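Local coordinates for protein probable uracil-DNA glycosylase (PDB 5X55) that is probably a uracil-DNA glycosylase of a giant virus, a member of the uracil-DNA glycosylase superfamily, at residues P148-E151 with S152-S156; N346-H350 with F351-N355. All coordinates share one frame; numbering follows the deposited sequence.

Interaction 1 lies within a helix, interaction 2 at the loop-to-helix junction that starts one, and they sit at far ends of the molecule. Their centres are about 39 Å apart, their nearest atoms about 28 Å, and they lie on opposite sides of the centre of the chain. Interaction 1 (148-156) comes first and falls within helix 146-159. Interaction 2 (346-355) follows nearly two hundred residues later, at the start of helix 350-360. Between them in sequence run all four strands of the parallel sheet. Side chains of interaction 2 pack on strands 291-295 and 312-316 of that sheet, whereas interaction 1 packs on loops. The two contacts therefore belong to separate regions: a peripheral helix and a helix laid against the central sheet.

Interaction 1 of 2, residues P148-E151 with S152-S156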
loop_
_atom_site.group_PDB
_atom_site.type_symbol
_atom_site.label_atom_id
_atom_site.label_comp_id
_atom_site.label_asym_id
_atom_site.label_seq_id
_atom_site.Cartn_x
_atom_site.Cartn_y
_atom_site.Cartn_z
ATOM N N PRO A 148 7.621 18.883 8.954
ATOM C CA PRO A 148 6.875 20.136 8.740
ATOM C C PRO A 148 6.764 20.503 7.282
ATOM O O PRO A 148 5.733 21.051 6.880
ATOM C CB PRO A 148 7.681 21.175 9.531
ATOM C CG PRO A 148 8.336 20.387 10.602
ATOM C CD PRO A 148 8.702 19.067 9.943
ATOM N N GLN A 149 7.777 20.204 6.461
ATOM C CA GLN A 149 7.640 20.468 5.031
ATOM C C GLN A 149 6.492 19.662 4.436
ATOM O O GLN A 149 5.717 20.179 3.623
ATOM C CB GLN A 149 8.944 20.164 4.300
ATOM C CG GLN A 149 10.039 21.195 4.536
ATOM C CD GLN A 149 11.435 20.661 4.220
ATOM O OE1 GLN A 149 11.614 19.818 3.332
ATOM N NE2 GLN A 149 12.431 21.151 4.952
ATOM N N LEU A 150 6.365 18.391 4.834
ATOM C CA LEU A 150 5.280 17.556 4.325
ATOM C C LEU A 150 3.918 18.141 4.698
ATOM O O LEU A 150 3.040 18.339 3.838
ATOM C CB LEU A 150 5.454 16.138 4.868
ATOM C CG LEU A 150 4.303 15.150 4.711
ATOM C CD1 LEU A 150 4.058 14.899 3.258
ATOM C CD2 LEU A 150 4.613 13.841 5.452
ATOM N N GLU A 151 3.735 18.475 5.977
ATOM C CA GLU A 151 2.447 19.059 6.356
ATOM C C GLU A 151 2.221 20.417 5.693
ATOM O O GLU A 151 1.071 20.779 5.395
ATOM C CB GLU A 151 2.344 19.147 7.875
ATOM C CG GLU A 151 2.068 17.779 8.519
ATOM C CD GLU A 151 1.736 17.888 9.999
ATOM O OE1 GLU A 151 1.959 18.991 10.549
ATOM O OE2 GLU A 151 1.242 16.896 10.610
ATOM N N SER A 152 3.306 21.150 5.395
ATOM C CA SER A 152 3.198 22.418 4.671
ATOM C C SER A 152 2.710 22.202 3.252
ATOM O O SER A 152 1.834 22.929 2.775
ATOM C CB SER A 152 4.547 23.149 4.645
ATOM O OG SER A 152 4.753 23.872 5.840
ATOM N N LYS A 153 3.288 21.225 2.544
ATOM C CA LYS A 153 2.871 20.978 1.168
ATOM C C LYS A 153 1.423 20.513 1.106
ATOM O O LYS A 153 0.656 20.981 0.252
ATOM C CB LYS A 153 3.791 19.959 0.507
ATOM C CG LYS A 153 5.243 20.346 0.554
ATOM C CD LYS A 153 6.074 19.478 -0.361
ATOM C CE LYS A 153 7.482 19.314 0.189
ATOM N NZ LYS A 153 8.120 18.087 -0.376
ATOM N N LEU A 154 1.022 19.607 2.014
ATOM C CA LEU A 154 -0.375 19.173 2.025
ATOM C C LEU A 154 -1.302 20.353 2.315
ATOM O O LEU A 154 -2.355 20.500 1.677
ATOM C CB LEU A 154 -0.581 18.027 3.047
ATOM C CG LEU A 154 0.259 16.751 2.804
ATOM C CD1 LEU A 154 0.120 15.652 3.893
ATOM C CD2 LEU A 154 -0.026 16.154 1.422
ATOM N N SER A 155 -0.919 21.224 3.259
ATOM C CA SER A 155 -1.752 22.391 3.546
ATOM C C SER A 155 -1.853 23.302 2.331
ATOM O O SER A 155 -2.913 23.881 2.067
ATOM C CB SER A 155 -1.200 23.176 4.739
ATOM O OG SER A 155 -1.349 22.465 5.956
ATOM N N SER A 156 -0.760 23.435 1.575
ATOM C CA SER A 156 -0.797 24.263 0.373
ATOM C C SER A 156 -1.699 23.653 -0.691
ATOM O O SER A 156 -2.403 24.386 -1.394
ATOM C CB SER A 156 0.623 24.499 -0.162
ATOM O OG SER A 156 1.073 23.452 -1.005
#
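Leu150 and Leu154 lie side by side on one flank of the helix and point the same way. Their CD1 atoms meet at 4.1 Å, a plain apolar contact one turn apart. The two leucines use different torsions. In Leu150, CG stands opposite the backbone N (chi1 168°), while in Leu154 it stands beside the N (chi1 -59°). The latter choice also lays CG of Leu154 over the carbonyl oxygen of Leu150 at 3.4 Å. Both leucines reach Leu125, and Leu150 also touches Thr271 and Leu154 touches Trp272.

The backbone is a regular alpha-helix, the middle of helix 146-159. Leu154 N bonds to Leu150 O at 3.0 Å, nearly straight at the hydrogen (174°). Ser152 N gives the same kind of bond to Pro148 O at 2.8 Å. The hydroxyl of Ser152 turns back along the chain, and Ser152 OG adds a weak bond to Pro148 O at 3.2 Å. Ser155 has a similar rotamer, which brings OG to 3.0 Å from Glu151 O. Its stronger polar partner, however, is Cys121 O.

Lys153 runs back over the previous turn, and its CG rests 3.1 Å from Gln149 O. Its chain then bends at CG-CD, leaving CE near CB of Gln149. The Glu151 chain is extended beyond CG, and its OE2 accepts from Leu125 N.

Interaction 2 of 2, residues N346-H350 with F351-N355; sequences NSVDH and FGKIN
An N-cap opens helix 350-360, and Asp349 provides it. Its OD1 accepts from Gly352 N at 2.9 Å. The donor comes from above the carboxylate plane, 63° out of it, and the bond is bent, 144° at the hydrogen. With CG opposite the backbone N (chi1 -177°), the carboxylate swings forward over the first turn. Asp349 OD1 also accepts a hydrogen bond from a water at 2.7 Å, which in turn accepts from Phe351 N. The amides of Phe351 and Gly352 are thus both served by this one oxygen, the first through water. The same oxygen has a further partner in His233 NE2.

The backbone then settles into helix, with Lys353 N to Asp349 O at 2.9 Å and Ile354 N to His350 O at 3.0 Å. Lys353 lays CG 3.0 Å from Asp349 O. It then bends at chi2 and chi3, and Lys353 CE meets Val348 CG1 at 3.7 Å, the two side chains crossing at about a right angle. Val348 CB also sits 3.6 Å above one face of the His350 ring, toward its rim.

His350 stacks on Phe345, meets Trp295 edge-to-face, and its NE2 is hydrogen-bonded to Phe345 O. The Phe351 ring packs on helix 219-230 and meets Trp368 edge-to-face, with the water at its edge, while Ile354 packs on strand 291-295. The arrangement is a classic aspartate N-cap on a helix packed against the parallel sheet of an alpha/beta fold.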
loop_
_atom_site.group_PDB
_atom_site.type_symbol
_atom_site.label_atom_id
_atom_site.label_comp_id
_atom_site.label_asym_id
_atom_site.label_seq_id
_atom_site.Cartn_x
_atom_site.Cartn_y
_atom_site.Cartn_z
ATOM N N ASN A 346 2.835 -12.903 -14.054
ATOM C CA ASN A 346 1.928 -14.041 -14.156
ATOM C C ASN A 346 2.643 -15.389 -14.174
ATOM O O ASN A 346 1.967 -16.417 -14.196
ATOM C CB ASN A 346 0.998 -13.913 -15.383
ATOM C CG ASN A 346 1.736 -13.915 -16.730
ATOM O OD1 ASN A 346 2.959 -14.055 -16.811
ATOM N ND2 ASN A 346 0.963 -13.769 -17.806
ATOM N N SER A 347 3.972 -15.415 -14.134
ATOM C CA SER A 347 4.714 -16.669 -14.110
ATOM C C SER A 347 5.205 -17.060 -12.718
ATOM O O SER A 347 5.699 -18.177 -12.554
ATOM C CB SER A 347 5.918 -16.593 -15.068
ATOM O OG SER A 347 6.966 -15.823 -14.501
ATOM N N VAL A 348 5.083 -16.180 -11.718
ATOM C CA VAL A 348 5.588 -16.424 -10.367
ATOM C C VAL A 348 4.422 -16.767 -9.462
ATOM O O VAL A 348 3.342 -16.165 -9.555
ATOM C CB VAL A 348 6.348 -15.200 -9.814
ATOM C CG1 VAL A 348 6.863 -15.472 -8.399
ATOM C CG2 VAL A 348 7.485 -14.788 -10.733
ATOM N N ASP A 349 4.632 -17.733 -8.572
ATOM C CA ASP A 349 3.617 -18.063 -7.579
ATOM C C ASP A 349 3.894 -17.216 -6.338
ATOM O O ASP A 349 4.412 -17.693 -5.327
ATOM C CB ASP A 349 3.635 -19.551 -7.286
ATOM C CG ASP A 349 2.554 -19.980 -6.316
ATOM O OD1 ASP A 349 1.684 -19.166 -5.956
ATOM O OD2 ASP A 349 2.559 -21.165 -5.940
ATOM N N HIS A 350 3.535 -15.925 -6.435
ATOM C CA HIS A 350 3.820 -14.978 -5.354
ATOM C C HIS A 350 3.292 -15.475 -4.015
ATOM O O HIS A 350 4.014 -15.489 -3.009
ATOM C CB HIS A 350 3.210 -13.619 -5.670
ATOM C CG HIS A 350 3.482 -13.158 -7.065
ATOM N ND1 HIS A 350 4.604 -12.436 -7.404
ATOM C CD2 HIS A 350 2.787 -13.340 -8.211
ATOM C CE1 HIS A 350 4.590 -12.191 -8.699
ATOM N NE2 HIS A 350 3.492 -12.718 -9.210
ATOM N N PHE A 351 2.023 -15.883 -3.992
ATOM C CA PHE A 351 1.363 -16.219 -2.740
ATOM C C PHE A 351 1.751 -17.603 -2.262
ATOM O O PHE A 351 1.786 -17.843 -1.052
ATOM C CB PHE A 351 -0.147 -16.061 -2.923
ATOM C CG PHE A 351 -0.520 -14.673 -3.370
ATOM C CD1 PHE A 351 -0.738 -13.667 -2.437
ATOM C CD2 PHE A 351 -0.579 -14.353 -4.725
ATOM C CE1 PHE A 351 -1.043 -12.367 -2.846
ATOM C CE2 PHE A 351 -0.900 -13.060 -5.145
ATOM C CZ PHE A 351 -1.114 -12.061 -4.204
ATOM N N GLY A 352 2.059 -18.513 -3.189
ATOM C CA GLY A 352 2.690 -19.760 -2.800
ATOM C C GLY A 352 4.026 -19.530 -2.120
ATOM O O GLY A 352 4.335 -20.160 -1.108
ATOM N N LYS A 353 4.819 -18.593 -2.642
ATOM C CA LYS A 353 6.097 -18.283 -2.010
ATOM C C LYS A 353 5.907 -17.661 -0.626
ATOM O O LYS A 353 6.640 -17.999 0.319
ATOM C CB LYS A 353 6.920 -17.370 -2.923
ATOM C CG LYS A 353 7.204 -18.012 -4.247
ATOM C CD LYS A 353 8.585 -17.712 -4.783
ATOM C CE LYS A 353 8.687 -16.303 -5.317
ATOM N NZ LYS A 353 9.956 -16.119 -6.105
ATOM N N ILE A 354 4.932 -16.749 -0.483
ATOM C CA ILE A 354 4.624 -16.209 0.843
ATOM C C ILE A 354 4.248 -17.333 1.803
ATOM O O ILE A 354 4.688 -17.373 2.960
ATOM C CB ILE A 354 3.498 -15.168 0.754
ATOM C CG1 ILE A 354 3.962 -13.926 -0.002
ATOM C CG2 ILE A 354 2.984 -14.827 2.163
ATOM C CD1 ILE A 354 2.817 -13.029 -0.465
ATOM N N ASN A 355 3.399 -18.248 1.331
ATOM C CA ASN A 355 2.939 -19.359 2.151
ATOM C C ASN A 355 4.105 -20.202 2.628
ATOM O O ASN A 355 4.197 -20.549 3.813
ATOM C CB ASN A 355 1.978 -20.232 1.349
ATOM C CG ASN A 355 0.622 -19.604 1.181
ATOM O OD1 ASN A 355 0.279 -18.627 1.858
ATOM N ND2 ASN A 355 -0.184 -20.185 0.293
HETATM O O HOH W 1 0.253 -16.965 -6.436
#